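Local coordinates for protein urea carboxylase (Thermus thermophilus, PDB 3OEP) that is of unknown function but is a KipI-KipA homologue with cyclophilin-like domains rather than a true allophanate hydrolase, at residues P90-R95 with L133-K138; P256-A261 with R331-V336; Y160-P165 with R354-R359; P385-F390 with L477-Q482. All coordinates share one frame; numbering follows the deposited sequence. Where two conformers were deposited one is given.

In the fold
From the N terminus, contact 1 closes first, bringing the loop 133-138 back against helix 89-96 in the N-terminal, cyclophilin-like C/D part of the chain. Contact 3 opens next, at 160-165, and closes nearly 190 residues later at 354-359, so it joins the C/D part of the carboxyltransferase-type sequence to the A/B part. Nested within that long excursion is contact 2, where helix 255-264 packs on strand 331-336. Contact 4 follows in series and sets the approach to strand 390-396 against the short helical turn at 477-480. Contacts 2 and 4 touch through R331 with G481 and Q482, whereas contacts 1 and 2 have centres about 50 Å apart, on opposite sides of the chain's centre.

Contact 1: P90-R95 with L133-K138; sequences PEVASR and LRLPRK
R95 NH1 is gripped by two groups where its guanidinium lies across L135 and beside P136. It makes a salt bridge with E91 OE2 at 3.0 Å, one turn back along helix 89-96, and donates to a water that in turn donates to P136 O. The carboxylate oxygen is only 15° out of the guanidinium plane and is approached almost end-on to its C-O bond. R95 NH2 repeats the bridge with a second water, which stands 2.9 Å from R95 NH2 and donates to R137 O. A bend in the R95 chain (chi3 61°) turns the guanidinium so that L135 CD1 sits centrally over one face, 4.0 Å from R95 CZ. Beneath, V92 parts its methyls: CG1 meets L133 CD1 at 4.0 Å, and CG2 faces L135 CD1 at 4.2 Å. K138 NZ stays 4.1 Å from E91 OE1, too far for a salt bridge; its ion-pair partner is D88, and a third water links K138 NZ to E91 OE2 through a weak bond on the glutamate side. P136 O also accepts from N169 ND2, on strand 169-174. The chemistry is thus layered: buried aliphatic groups meet directly, while toward the exposed side the carbonyls of P136 and R137 are tied to the helix through water, and no hydrogen bond passes straight from one segment to the other.

Contact 2: P256-A261 with R331-V336; sequences PSARLA and RGYLAV
Y333 lies flat beneath the helix, with A258 CB over one face of its ring, 4.0 Å from the centroid and 22° off the normal, a CH-pi contact. S257 CB comes in obliquely to the same ring, 3.7 Å from Y333 CD1. The tyrosine has CG anti to the carbonyl carbon (chi1 -65°), and this torsion lays the ring under A258 and S257. Packing is just as close at the other end, where A261 and A335 meet methyl to methyl, CB to CB at 3.8 Å, and A335 CB comes 3.5 Å from A261 O. Between these two points A261 CB and Y333 CB are farther apart, at 4.2 Å. Small residues on the helix let its axis run 7.8 Å from the strand axis, at -25° and in the same general direction. The side turned from the strand is partly exposed: P256, R259 and L260 do not touch 331-336, and R259 and L260 lean on A269 and F381 in loops. The tyrosine hydroxyl is held by E275 and the backbone N of D254, whose carboxylate also bonds S257 OG, so polar groups fix the ring end of this buried contact. Strand 331-336 is the middle strand of a five-stranded antiparallel sheet, between 273-277 and 289-295. Helix 255-264 covers one face, with A261 also on L273 and A294, and L334 points to the other face, against F313 and W315.

Contact 3: Y160-P165 with R354-R359; sequences YPLPSP and RGRIGR
L162 and P163 pack against R354, G355 and R356, the last of which opens a G1 beta bulge: R356 and I357 both face D352, and R356 has the left-handed backbone (53°/40°) of the first bulge position. The contact joins the two carboxyltransferase-type parts of the chain. Along the first segment, Y160 comes first and turns inward, its ring edge-to-face with F123, and P161 leads the chain round to L162. The two methyls of L162 then divide their work. CD1 reaches R354 O at 3.5 Å and G355 CA at 4.2 Å, so it touches backbone alone; G355 is held in turn by Y179 OH on its O and D352 on its N. CD2 lies along the arginine stem, 3.9 Å from R356 CD, and the leucine and the stem run antiparallel. R356 is extended from CG to NE, and this carries its guanidinium beyond the leucine to P163, nearly perpendicular to the proline. There NH2 makes a salt bridge with E207 and NH1 bonds P208 O. An alanine at R356 would probably leave E207 without its positive mate and P208 O without its donor, and open a gap beside L162 CD2 and the P163 ring. After P163 the chain enters strand 164-166, where S164 pairs with V145 of strand 144-145. The proline is met by a single arginine nitrogen, R356 NH2, at 3.7 Å from P163 CD and 3.8 Å from P163 CG.

Contact 4: P385-F390 with L477-Q482; sequences PLPEAF and LWLLGQ
F390 lays its ring face on L479, whose CB sits 4.0 Å from the ring centroid, over its centre and only 9° off the normal, in a CH-pi contact. The ring also brings CE2 to 3.2 Å from L479 O, a carbonyl that already accepts from Q482 N, while Q482 O lies at the ring's edge near CZ. L480 CD2 approaches obliquely. Beside this, L386 holds its CG anti to the backbone N (chi1 -177°), which sends CD1 in among three residues: W478 CZ3, L479 CD2 and Q482 CB, each 3.9 Å from L386 CD1. P387 lies across L479, its CD 3.7 Å from L479 CD2. P385 O meets the indole in its plane, 3.7 Å from W478 CH2. A serine at F390 would probably lose the CH-pi contact on L479 CB and open a gap beside L480 CD2. In the next shell, R384 makes a cation-pi contact with the W478 ring, and the amide of Q482 is fixed by D254, R331 O and V330 N. G481 O accepts from R331 NE. F390 begins strand 390-396, bonded through its backbone to E488 and H490 of strand 488-492. The helical turn 477-480 lies against strand 390-396, with L479 and L480 on L392, and reaches across to the loops bearing D254 and Y296.

Contact 1: P90-R95 with L133-K138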
loop_
_atom_site.group_PDB
_atom_site.type_symbol
_atom_site.label_atom_id
_atom_site.label_comp_id
_atom_site.label_asym_id
_atom_site.label_seq_id
_atom_site.Cartn_x
_atom_site.Cartn_y
_atom_site.Cartn_z
ATOM N N PRO A 90 14.933 -26.858 13.369
ATOM C CA PRO A 90 15.317 -28.267 13.211
ATOM C C PRO A 90 15.263 -28.781 11.766
ATOM O O PRO A 90 16.160 -29.517 11.348
ATOM C CB PRO A 90 14.305 -29.008 14.093
ATOM C CG PRO A 90 13.890 -28.013 15.106
ATOM C CD PRO A 90 13.879 -26.696 14.389
ATOM N N GLU A 91 14.232 -28.394 11.019
ATOM C CA GLU A 91 14.083 -28.810 9.621
ATOM C C GLU A 91 15.154 -28.197 8.720
ATOM O O GLU A 91 15.683 -28.865 7.825
ATOM C CB GLU A 91 12.704 -28.421 9.091
ATOM C CG GLU A 91 12.422 -28.916 7.682
ATOM C CD GLU A 91 11.153 -28.329 7.105
ATOM O OE1 GLU A 91 10.097 -28.434 7.768
ATOM O OE2 GLU A 91 11.215 -27.769 5.989
ATOM N N VAL A 92 15.449 -26.917 8.931
ATOM C CA VAL A 92 16.529 -26.263 8.194
ATOM C C VAL A 92 17.855 -27.007 8.421
ATOM O O VAL A 92 18.563 -27.338 7.466
ATOM C CB VAL A 92 16.658 -24.780 8.602
ATOM C CG1 VAL A 92 17.912 -24.147 8.010
ATOM C CG2 VAL A 92 15.418 -24.010 8.178
ATOM N N ALA A 93 18.176 -27.275 9.684
ATOM C CA ALA A 93 19.410 -27.996 10.031
ATOM C C ALA A 93 19.482 -29.352 9.327
ATOM O O ALA A 93 20.514 -29.702 8.740
ATOM C CB ALA A 93 19.517 -28.176 11.544
ATOM N N SER A 94 18.390 -30.113 9.387
ATOM C CA SER A 94 18.334 -31.446 8.773
ATOM C C SER A 94 18.532 -31.394 7.264
ATOM O O SER A 94 19.323 -32.161 6.709
ATOM C CB SER A 94 16.998 -32.127 9.072
ATOM O OG SER A 94 16.902 -32.490 10.437
ATOM N N ARG A 95 17.812 -30.488 6.607
ATOM C CA ARG A 95 17.877 -30.370 5.153
ATOM C C ARG A 95 19.249 -29.912 4.643
ATOM O O ARG A 95 19.604 -30.185 3.501
ATOM C CB ARG A 95 16.769 -29.445 4.645
ATOM C CG ARG A 95 15.379 -30.044 4.829
ATOM C CD ARG A 95 14.291 -29.054 4.531
ATOM N NE ARG A 95 14.344 -28.582 3.151
ATOM C CZ ARG A 95 13.556 -27.633 2.654
ATOM N NH1 ARG A 95 12.637 -27.049 3.418
ATOM N NH2 ARG A 95 13.681 -27.270 1.384
ATOM N N LEU A 133 24.072 -22.177 4.433
ATOM C CA LEU A 133 22.762 -21.937 5.048
ATOM C C LEU A 133 21.675 -21.596 4.020
ATOM O O LEU A 133 20.536 -21.316 4.382
ATOM C CB LEU A 133 22.884 -20.836 6.108
ATOM C CG LEU A 133 21.659 -20.487 6.957
ATOM C CD1 LEU A 133 21.013 -21.729 7.578
ATOM C CD2 LEU A 133 22.039 -19.473 8.043
ATOM N N ARG A 134 22.009 -21.661 2.732
ATOM C CA ARG A 134 21.039 -21.306 1.692
ATOM C C ARG A 134 20.081 -22.452 1.388
ATOM O O ARG A 134 20.501 -23.537 0.987
ATOM C CB ARG A 134 21.761 -20.866 0.419
ATOM C CG ARG A 134 22.579 -19.621 0.638
ATOM C CD ARG A 134 23.258 -19.134 -0.620
ATOM N NE ARG A 134 24.230 -18.097 -0.299
ATOM C CZ ARG A 134 25.097 -17.571 -1.154
ATOM N NH1 ARG A 134 25.123 -17.970 -2.427
ATOM N NH2 ARG A 134 25.945 -16.637 -0.734
ATOM N N LEU A 135 18.789 -22.208 1.576
ATOM C CA LEU A 135 17.792 -23.190 1.180
ATOM C C LEU A 135 16.503 -22.510 0.739
ATOM O O LEU A 135 16.208 -21.393 1.175
ATOM C CB LEU A 135 17.540 -24.211 2.292
ATOM C CG LEU A 135 16.480 -23.927 3.343
ATOM C CD1 LEU A 135 16.267 -25.147 4.252
ATOM C CD2 LEU A 135 16.888 -22.701 4.148
ATOM N N PRO A 136 15.738 -23.180 -0.135
ATOM C CA PRO A 136 14.557 -22.550 -0.701
ATOM C C PRO A 136 13.467 -22.270 0.325
ATOM O O PRO A 136 13.400 -22.916 1.376
ATOM C CB PRO A 136 14.060 -23.579 -1.732
ATOM C CG PRO A 136 15.192 -24.458 -2.000
ATOM C CD PRO A 136 16.006 -24.494 -0.749
ATOM N N ARG A 137 12.616 -21.309 -0.004
ATOM C CA ARG A 137 11.433 -21.036 0.788
ATOM C C ARG A 137 10.480 -22.230 0.756
ATOM O O ARG A 137 10.638 -23.154 -0.050
ATOM C CB ARG A 137 10.746 -19.754 0.298
ATOM C CG ARG A 137 10.140 -19.803 -1.095
ATOM C CD ARG A 137 9.602 -18.422 -1.476
ATOM N NE ARG A 137 8.542 -18.492 -2.483
ATOM C CZ ARG A 137 8.729 -18.485 -3.805
ATOM N NH1 ARG A 137 9.949 -18.416 -4.332
ATOM N NH2 ARG A 137 7.675 -18.556 -4.614
ATOM N N LYS A 138 9.496 -22.209 1.646
ATOM C CA LYS A 138 8.553 -23.313 1.774
ATOM C C LYS A 138 7.655 -23.383 0.540
ATOM O O LYS A 138 7.326 -22.347 -0.044
ATOM C CB LYS A 138 7.711 -23.148 3.042
ATOM C CG LYS A 138 8.529 -23.191 4.327
ATOM C CD LYS A 138 7.686 -22.878 5.556
ATOM C CE LYS A 138 7.123 -24.140 6.191
ATOM N NZ LYS A 138 8.159 -24.879 6.967
HETATM O O HOH W 1 11.074 -24.899 6.704
HETATM O O HOH W 2 11.788 -24.522 2.880
HETATM O O HOH W 3 11.454 -25.961 0.020
#

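Contact 2: P256-A261 with R331-V336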
loop_
_atom_site.group_PDB
_atom_site.type_symbol
_atom_site.label_atom_id
_atom_site.label_comp_id
_atom_site.label_asym_id
_atom_site.label_seq_id
_atom_site.Cartn_x
_atom_site.Cartn_y
_atom_site.Cartn_z
ATOM N N PRO A 256 -10.966 10.420 -8.707
ATOM C CA PRO A 256 -11.837 11.459 -9.269
ATOM C C PRO A 256 -13.126 11.683 -8.466
ATOM O O PRO A 256 -13.587 12.825 -8.331
ATOM C CB PRO A 256 -12.153 10.936 -10.669
ATOM C CG PRO A 256 -10.980 10.088 -11.021
ATOM C CD PRO A 256 -10.521 9.459 -9.736
ATOM N N SER A 257 -13.697 10.609 -7.932
ATOM C CA SER A 257 -14.891 10.736 -7.097
ATOM C C SER A 257 -14.580 11.459 -5.795
ATOM O O SER A 257 -15.364 12.312 -5.358
ATOM C CB SER A 257 -15.520 9.371 -6.825
ATOM O OG SER A 257 -16.026 8.836 -8.032
ATOM N N ALA A 258 -13.442 11.133 -5.181
ATOM C CA ALA A 258 -13.020 11.813 -3.955
ATOM C C ALA A 258 -12.822 13.307 -4.201
ATOM O O ALA A 258 -13.277 14.155 -3.423
ATOM C CB ALA A 258 -11.732 11.197 -3.408
ATOM N N ARG A 259 -12.124 13.630 -5.284
ATOM C CA ARG A 259 -11.875 15.021 -5.634
ATOM C C ARG A 259 -13.177 15.783 -5.889
ATOM O O ARG A 259 -13.301 16.937 -5.480
ATOM C CB ARG A 259 -10.937 15.111 -6.840
ATOM C CG ARG A 259 -9.503 14.705 -6.506
ATOM C CD ARG A 259 -8.514 15.195 -7.556
ATOM N NE ARG A 259 -8.539 14.379 -8.767
ATOM C CZ ARG A 259 -7.873 13.235 -8.932
ATOM N NH1 ARG A 259 -7.117 12.736 -7.957
ATOM N NH2 ARG A 259 -7.967 12.580 -10.084
ATOM N N LEU A 260 -14.139 15.134 -6.550
ATOM C CA LEU A 260 -15.442 15.744 -6.823
ATOM C C LEU A 260 -16.192 16.074 -5.530
ATOM O O LEU A 260 -16.737 17.173 -5.384
ATOM C CB LEU A 260 -16.302 14.835 -7.711
ATOM C CG LEU A 260 -17.713 15.352 -8.038
ATOM C CD1 LEU A 260 -17.648 16.747 -8.626
ATOM C CD2 LEU A 260 -18.443 14.406 -8.976
ATOM N N ALA A 261 -16.234 15.116 -4.606
ATOM C CA ALA A 261 -16.871 15.332 -3.306
ATOM C C ALA A 261 -16.282 16.547 -2.587
ATOM O O ALA A 261 -17.016 17.407 -2.109
ATOM C CB ALA A 261 -16.755 14.079 -2.435
ATOM N N ARG A 331 -18.027 1.854 -4.082
ATOM C CA ARG A 331 -17.205 2.761 -3.279
ATOM C C ARG A 331 -17.718 4.195 -3.324
ATOM O O ARG A 331 -17.800 4.809 -4.384
ATOM C CB ARG A 331 -15.760 2.697 -3.757
ATOM C CG ARG A 331 -14.734 3.305 -2.819
ATOM C CD ARG A 331 -13.318 2.883 -3.233
ATOM N NE ARG A 331 -13.234 1.425 -3.353
ATOM C CZ ARG A 331 -12.907 0.577 -2.380
ATOM N NH1 ARG A 331 -12.528 1.004 -1.185
ATOM N NH2 ARG A 331 -12.917 -0.725 -2.630
ATOM N N GLY A 332 -18.053 4.713 -2.150
ATOM C CA GLY A 332 -18.578 6.065 -2.009
ATOM C C GLY A 332 -17.653 6.952 -1.201
ATOM O O GLY A 332 -16.778 6.461 -0.466
ATOM N N TYR A 333 -17.855 8.263 -1.349
ATOM C CA TYR A 333 -17.091 9.295 -0.656
ATOM C C TYR A 333 -18.014 10.320 -0.022
ATOM O O TYR A 333 -18.982 10.763 -0.641
ATOM C CB TYR A 333 -16.136 10.007 -1.625
ATOM C CG TYR A 333 -15.110 9.049 -2.131
ATOM C CD1 TYR A 333 -15.349 8.287 -3.265
ATOM C CD2 TYR A 333 -13.937 8.826 -1.412
ATOM C CE1 TYR A 333 -14.424 7.350 -3.700
ATOM C CE2 TYR A 333 -13.008 7.894 -1.837
ATOM C CZ TYR A 333 -13.252 7.162 -2.976
ATOM O OH TYR A 333 -12.328 6.228 -3.385
ATOM N N LEU A 334 -17.709 10.691 1.215
ATOM C CA LEU A 334 -18.434 11.750 1.897
ATOM C C LEU A 334 -17.438 12.814 2.321
ATOM O O LEU A 334 -16.535 12.538 3.108
ATOM C CB LEU A 334 -19.171 11.200 3.111
ATOM C CG LEU A 334 -20.058 12.189 3.869
ATOM C CD1 LEU A 334 -21.270 12.564 3.031
ATOM C CD2 LEU A 334 -20.472 11.588 5.211
ATOM N N ALA A 335 -17.608 14.021 1.786
ATOM C CA ALA A 335 -16.798 15.179 2.154
ATOM C C ALA A 335 -17.633 16.130 2.998
ATOM O O ALA A 335 -18.860 16.151 2.891
ATOM C CB ALA A 335 -16.295 15.884 0.911
ATOM N N VAL A 336 -16.964 16.902 3.847
ATOM C CA VAL A 336 -17.623 17.946 4.623
ATOM C C VAL A 336 -16.893 19.261 4.419
ATOM O O VAL A 336 -15.666 19.290 4.313
ATOM C CB VAL A 336 -17.695 17.598 6.128
ATOM C CG1 VAL A 336 -18.525 16.324 6.332
ATOM C CG2 VAL A 336 -16.305 17.442 6.716
#

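Contact 3: Y160-P165 with R354-R359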
loop_
_atom_site.group_PDB
_atom_site.type_symbol
_atom_site.label_atom_id
_atom_site.label_comp_id
_atom_site.label_asym_id
_atom_site.label_seq_id
_atom_site.Cartn_x
_atom_site.Cartn_y
_atom_site.Cartn_z
ATOM N N TYR A 160 10.431 -10.191 9.977
ATOM C CA TYR A 160 9.017 -9.811 9.834
ATOM C C TYR A 160 8.695 -8.781 10.926
ATOM O O TYR A 160 8.737 -9.115 12.102
ATOM C CB TYR A 160 8.111 -11.045 9.969
ATOM C CG TYR A 160 8.181 -12.019 8.814
ATOM C CD1 TYR A 160 7.167 -12.079 7.863
ATOM C CD2 TYR A 160 9.258 -12.893 8.668
ATOM C CE1 TYR A 160 7.224 -12.972 6.795
ATOM C CE2 TYR A 160 9.327 -13.793 7.601
ATOM C CZ TYR A 160 8.308 -13.823 6.664
ATOM O OH TYR A 160 8.361 -14.707 5.609
ATOM N N PRO A 161 8.376 -7.523 10.555
ATOM C CA PRO A 161 8.111 -6.519 11.598
ATOM C C PRO A 161 6.718 -6.637 12.220
ATOM O O PRO A 161 6.506 -6.189 13.352
ATOM C CB PRO A 161 8.229 -5.183 10.848
ATOM C CG PRO A 161 8.795 -5.518 9.501
ATOM C CD PRO A 161 8.385 -6.910 9.216
ATOM N N LEU A 162 5.796 -7.213 11.454
ATOM C CA LEU A 162 4.388 -7.338 11.798
ATOM C C LEU A 162 3.943 -8.744 11.404
ATOM O O LEU A 162 4.548 -9.352 10.509
ATOM C CB LEU A 162 3.557 -6.337 10.985
ATOM C CG LEU A 162 3.866 -4.839 11.115
ATOM C CD1 LEU A 162 3.965 -4.167 9.748
ATOM C CD2 LEU A 162 2.826 -4.151 11.963
ATOM N N PRO A 163 2.881 -9.260 12.042
ATOM C CA PRO A 163 2.368 -10.556 11.604
ATOM C C PRO A 163 1.914 -10.501 10.153
ATOM O O PRO A 163 1.265 -9.535 9.742
ATOM C CB PRO A 163 1.175 -10.808 12.535
ATOM C CG PRO A 163 1.371 -9.905 13.689
ATOM C CD PRO A 163 2.109 -8.716 13.173
ATOM N N SER A 164 2.283 -11.509 9.375
ATOM C CA SER A 164 1.885 -11.572 7.975
ATOM C C SER A 164 2.051 -12.982 7.427
ATOM O O SER A 164 2.725 -13.818 8.043
ATOM C CB SER A 164 2.694 -10.584 7.126
ATOM O OG SER A 164 4.010 -11.048 6.884
ATOM N N PRO A 165 1.436 -13.259 6.265
ATOM C CA PRO A 165 1.713 -14.539 5.621
ATOM C C PRO A 165 3.158 -14.579 5.155
ATOM O O PRO A 165 3.733 -13.534 4.843
ATOM C CB PRO A 165 0.760 -14.553 4.417
ATOM C CG PRO A 165 -0.240 -13.486 4.690
ATOM C CD PRO A 165 0.452 -12.464 5.511
ATOM N N ARG A 354 -1.725 -2.044 6.502
ATOM C CA ARG A 354 -0.631 -3.005 6.592
ATOM C C ARG A 354 0.374 -2.599 7.675
ATOM O O ARG A 354 0.847 -3.442 8.439
ATOM C CB ARG A 354 0.070 -3.146 5.229
ATOM C CG ARG A 354 1.116 -4.240 5.175
ATOM C CD ARG A 354 1.741 -4.390 3.791
ATOM N NE ARG A 354 0.773 -4.832 2.785
ATOM C CZ ARG A 354 0.215 -4.071 1.842
ATOM N NH1 ARG A 354 -0.663 -4.619 0.997
ATOM N NH2 ARG A 354 0.514 -2.781 1.714
ATOM N N GLY A 355 0.685 -1.306 7.742
ATOM C CA GLY A 355 1.627 -0.778 8.732
ATOM C C GLY A 355 1.018 -0.360 10.062
ATOM O O GLY A 355 1.715 0.214 10.902
ATOM N N ARG A 356 -0.274 -0.642 10.255
ATOM C CA ARG A 356 -1.021 -0.210 11.440
ATOM C C ARG A 356 -0.906 1.302 11.684
ATOM O O ARG A 356 -0.763 1.762 12.820
ATOM C CB ARG A 356 -0.606 -1.030 12.667
ATOM C CG ARG A 356 -0.862 -2.520 12.491
ATOM C CD ARG A 356 -0.523 -3.319 13.731
ATOM N NE ARG A 356 -0.817 -4.739 13.543
ATOM C CZ ARG A 356 -0.629 -5.684 14.462
ATOM N NH1 ARG A 356 -0.132 -5.382 15.656
ATOM N NH2 ARG A 356 -0.935 -6.947 14.181
ATOM N N ILE A 357 -0.959 2.061 10.591
ATOM C CA ILE A 357 -1.014 3.506 10.638
ATOM C C ILE A 357 -2.471 3.860 10.338
ATOM O O ILE A 357 -2.981 3.582 9.248
ATOM C CB ILE A 357 -0.057 4.140 9.618
ATOM C CG1 ILE A 357 1.399 3.797 9.967
ATOM C CG2 ILE A 357 -0.239 5.663 9.569
ATOM C CD1 ILE A 357 2.337 3.905 8.791
ATOM N N GLY A 358 -3.147 4.426 11.328
ATOM C CA GLY A 358 -4.587 4.658 11.240
ATOM C C GLY A 358 -5.377 3.363 11.315
ATOM O O GLY A 358 -4.823 2.286 11.569
ATOM N N ARG A 359 -6.684 3.474 11.105
ATOM C CA ARG A 359 -7.587 2.334 11.215
ATOM C C ARG A 359 -8.935 2.670 10.604
ATOM O O ARG A 359 -9.245 3.846 10.416
ATOM C CB ARG A 359 -7.804 1.969 12.681
ATOM C CG ARG A 359 -8.358 3.110 13.508
ATOM C CD ARG A 359 -8.841 2.645 14.857
ATOM N NE ARG A 359 -9.218 3.788 15.683
ATOM C CZ ARG A 359 -10.367 4.457 15.584
ATOM N NH1 ARG A 359 -11.293 4.108 14.694
ATOM N NH2 ARG A 359 -10.594 5.486 16.399
#

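Contact 4: P385-F390 with L477-Q482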
loop_
_atom_site.group_PDB
_atom_site.type_symbol
_atom_site.label_atom_id
_atom_site.label_comp_id
_atom_site.label_asym_id
_atom_site.label_seq_id
_atom_site.Cartn_x
_atom_site.Cartn_y
_atom_site.Cartn_z
ATOM N N PRO A 385 -20.496 8.191 -16.150
ATOM C CA PRO A 385 -21.194 6.943 -15.864
ATOM C C PRO A 385 -20.222 5.795 -15.598
ATOM O O PRO A 385 -19.112 5.775 -16.138
ATOM C CB PRO A 385 -22.001 6.688 -17.140
ATOM C CG PRO A 385 -21.295 7.439 -18.204
ATOM C CD PRO A 385 -20.720 8.647 -17.534
ATOM N N LEU A 386 -20.640 4.868 -14.747
ATOM C CA LEU A 386 -19.863 3.676 -14.457
ATOM C C LEU A 386 -20.412 2.555 -15.326
ATOM O O LEU A 386 -21.573 2.182 -15.175
ATOM C CB LEU A 386 -19.992 3.309 -12.981
ATOM C CG LEU A 386 -19.182 2.108 -12.499
ATOM C CD1 LEU A 386 -17.690 2.372 -12.603
ATOM C CD2 LEU A 386 -19.570 1.763 -11.072
ATOM N N PRO A 387 -19.591 2.019 -16.246
ATOM C CA PRO A 387 -20.100 0.972 -17.134
ATOM C C PRO A 387 -20.270 -0.368 -16.420
ATOM O O PRO A 387 -19.640 -0.601 -15.386
ATOM C CB PRO A 387 -19.026 0.886 -18.220
ATOM C CG PRO A 387 -17.777 1.305 -17.552
ATOM C CD PRO A 387 -18.164 2.301 -16.483
ATOM N N GLU A 388 -21.125 -1.228 -16.974
ATOM C CA GLU A 388 -21.411 -2.542 -16.387
ATOM C C GLU A 388 -20.236 -3.506 -16.552
ATOM O O GLU A 388 -20.018 -4.370 -15.705
ATOM C CB GLU A 388 -22.674 -3.148 -17.007
ATOM N N ALA A 389 -19.501 -3.359 -17.654
ATOM C CA ALA A 389 -18.259 -4.098 -17.884
ATOM C C ALA A 389 -17.137 -3.094 -18.129
ATOM O O ALA A 389 -17.375 -2.025 -18.684
ATOM C CB ALA A 389 -18.409 -5.022 -19.073
ATOM N N PHE A 390 -15.922 -3.438 -17.721
ATOM C CA PHE A 390 -14.791 -2.509 -17.810
ATOM C C PHE A 390 -13.912 -2.806 -19.017
ATOM O O PHE A 390 -13.505 -3.944 -19.237
ATOM C CB PHE A 390 -13.923 -2.560 -16.550
ATOM C CG PHE A 390 -14.634 -2.170 -15.278
ATOM C CD1 PHE A 390 -15.836 -1.464 -15.292
ATOM C CD2 PHE A 390 -14.065 -2.486 -14.050
ATOM C CE1 PHE A 390 -16.471 -1.112 -14.099
ATOM C CE2 PHE A 390 -14.687 -2.134 -12.869
ATOM C CZ PHE A 390 -15.897 -1.446 -12.895
ATOM N N LEU A 477 -7.657 3.466 -13.971
ATOM C CA LEU A 477 -7.547 2.914 -12.623
ATOM C C LEU A 477 -8.770 3.197 -11.753
ATOM O O LEU A 477 -9.099 2.394 -10.877
ATOM C CB LEU A 477 -6.279 3.426 -11.936
ATOM C CG LEU A 477 -4.993 2.795 -12.457
ATOM C CD1 LEU A 477 -3.786 3.479 -11.838
ATOM C CD2 LEU A 477 -4.986 1.296 -12.180
ATOM N N TRP A 478 -9.443 4.327 -11.990
ATOM C CA TRP A 478 -10.643 4.677 -11.214
ATOM C C TRP A 478 -11.712 3.589 -11.312
ATOM O O TRP A 478 -12.443 3.338 -10.355
ATOM C CB TRP A 478 -11.220 6.038 -11.648
ATOM C CG TRP A 478 -11.897 6.023 -12.991
ATOM C CD1 TRP A 478 -11.293 6.127 -14.211
ATOM C CD2 TRP A 478 -13.304 5.895 -13.251
ATOM N NE1 TRP A 478 -12.231 6.064 -15.214
ATOM C CE2 TRP A 478 -13.474 5.920 -14.652
ATOM C CE3 TRP A 478 -14.434 5.747 -12.439
ATOM C CZ2 TRP A 478 -14.729 5.812 -15.257
ATOM C CZ3 TRP A 478 -15.680 5.651 -13.039
ATOM C CH2 TRP A 478 -15.819 5.682 -14.434
ATOM N N LEU A 479 -11.801 2.931 -12.467
ATOM C CA LEU A 479 -12.755 1.847 -12.645
ATOM C C LEU A 479 -12.489 0.717 -11.662
ATOM O O LEU A 479 -13.423 0.154 -11.096
ATOM C CB LEU A 479 -12.719 1.312 -14.080
ATOM C CG LEU A 479 -13.213 2.258 -15.173
ATOM C CD1 LEU A 479 -12.808 1.714 -16.539
ATOM C CD2 LEU A 479 -14.719 2.448 -15.097
ATOM N N LEU A 480 -11.217 0.396 -11.443
ATOM C CA LEU A 480 -10.866 -0.693 -10.534
ATOM C C LEU A 480 -11.116 -0.335 -9.072
ATOM O O LEU A 480 -11.254 -1.227 -8.227
ATOM C CB LEU A 480 -9.429 -1.143 -10.761
ATOM C CG LEU A 480 -9.209 -1.724 -12.158
ATOM C CD1 LEU A 480 -7.767 -2.164 -12.334
ATOM C CD2 LEU A 480 -10.183 -2.889 -12.435
ATOM N N GLY A 481 -11.193 0.966 -8.785
ATOM C CA GLY A 481 -11.689 1.452 -7.502
ATOM C C GLY A 481 -13.159 1.125 -7.271
ATOM O O GLY A 481 -13.649 1.232 -6.148
ATOM N N GLN A 482 -13.864 0.731 -8.333
ATOM C CA GLN A 482 -15.283 0.392 -8.264
ATOM C C GLN A 482 -15.537 -1.069 -8.645
ATOM O O GLN A 482 -16.682 -1.461 -8.879
ATOM C CB GLN A 482 -16.070 1.318 -9.189
ATOM C CG GLN A 482 -15.998 2.789 -8.777
ATOM C CD GLN A 482 -16.653 3.056 -7.436
ATOM O OE1 GLN A 482 -17.463 2.256 -6.953
ATOM N NE2 GLN A 482 -16.332 4.200 -6.838
#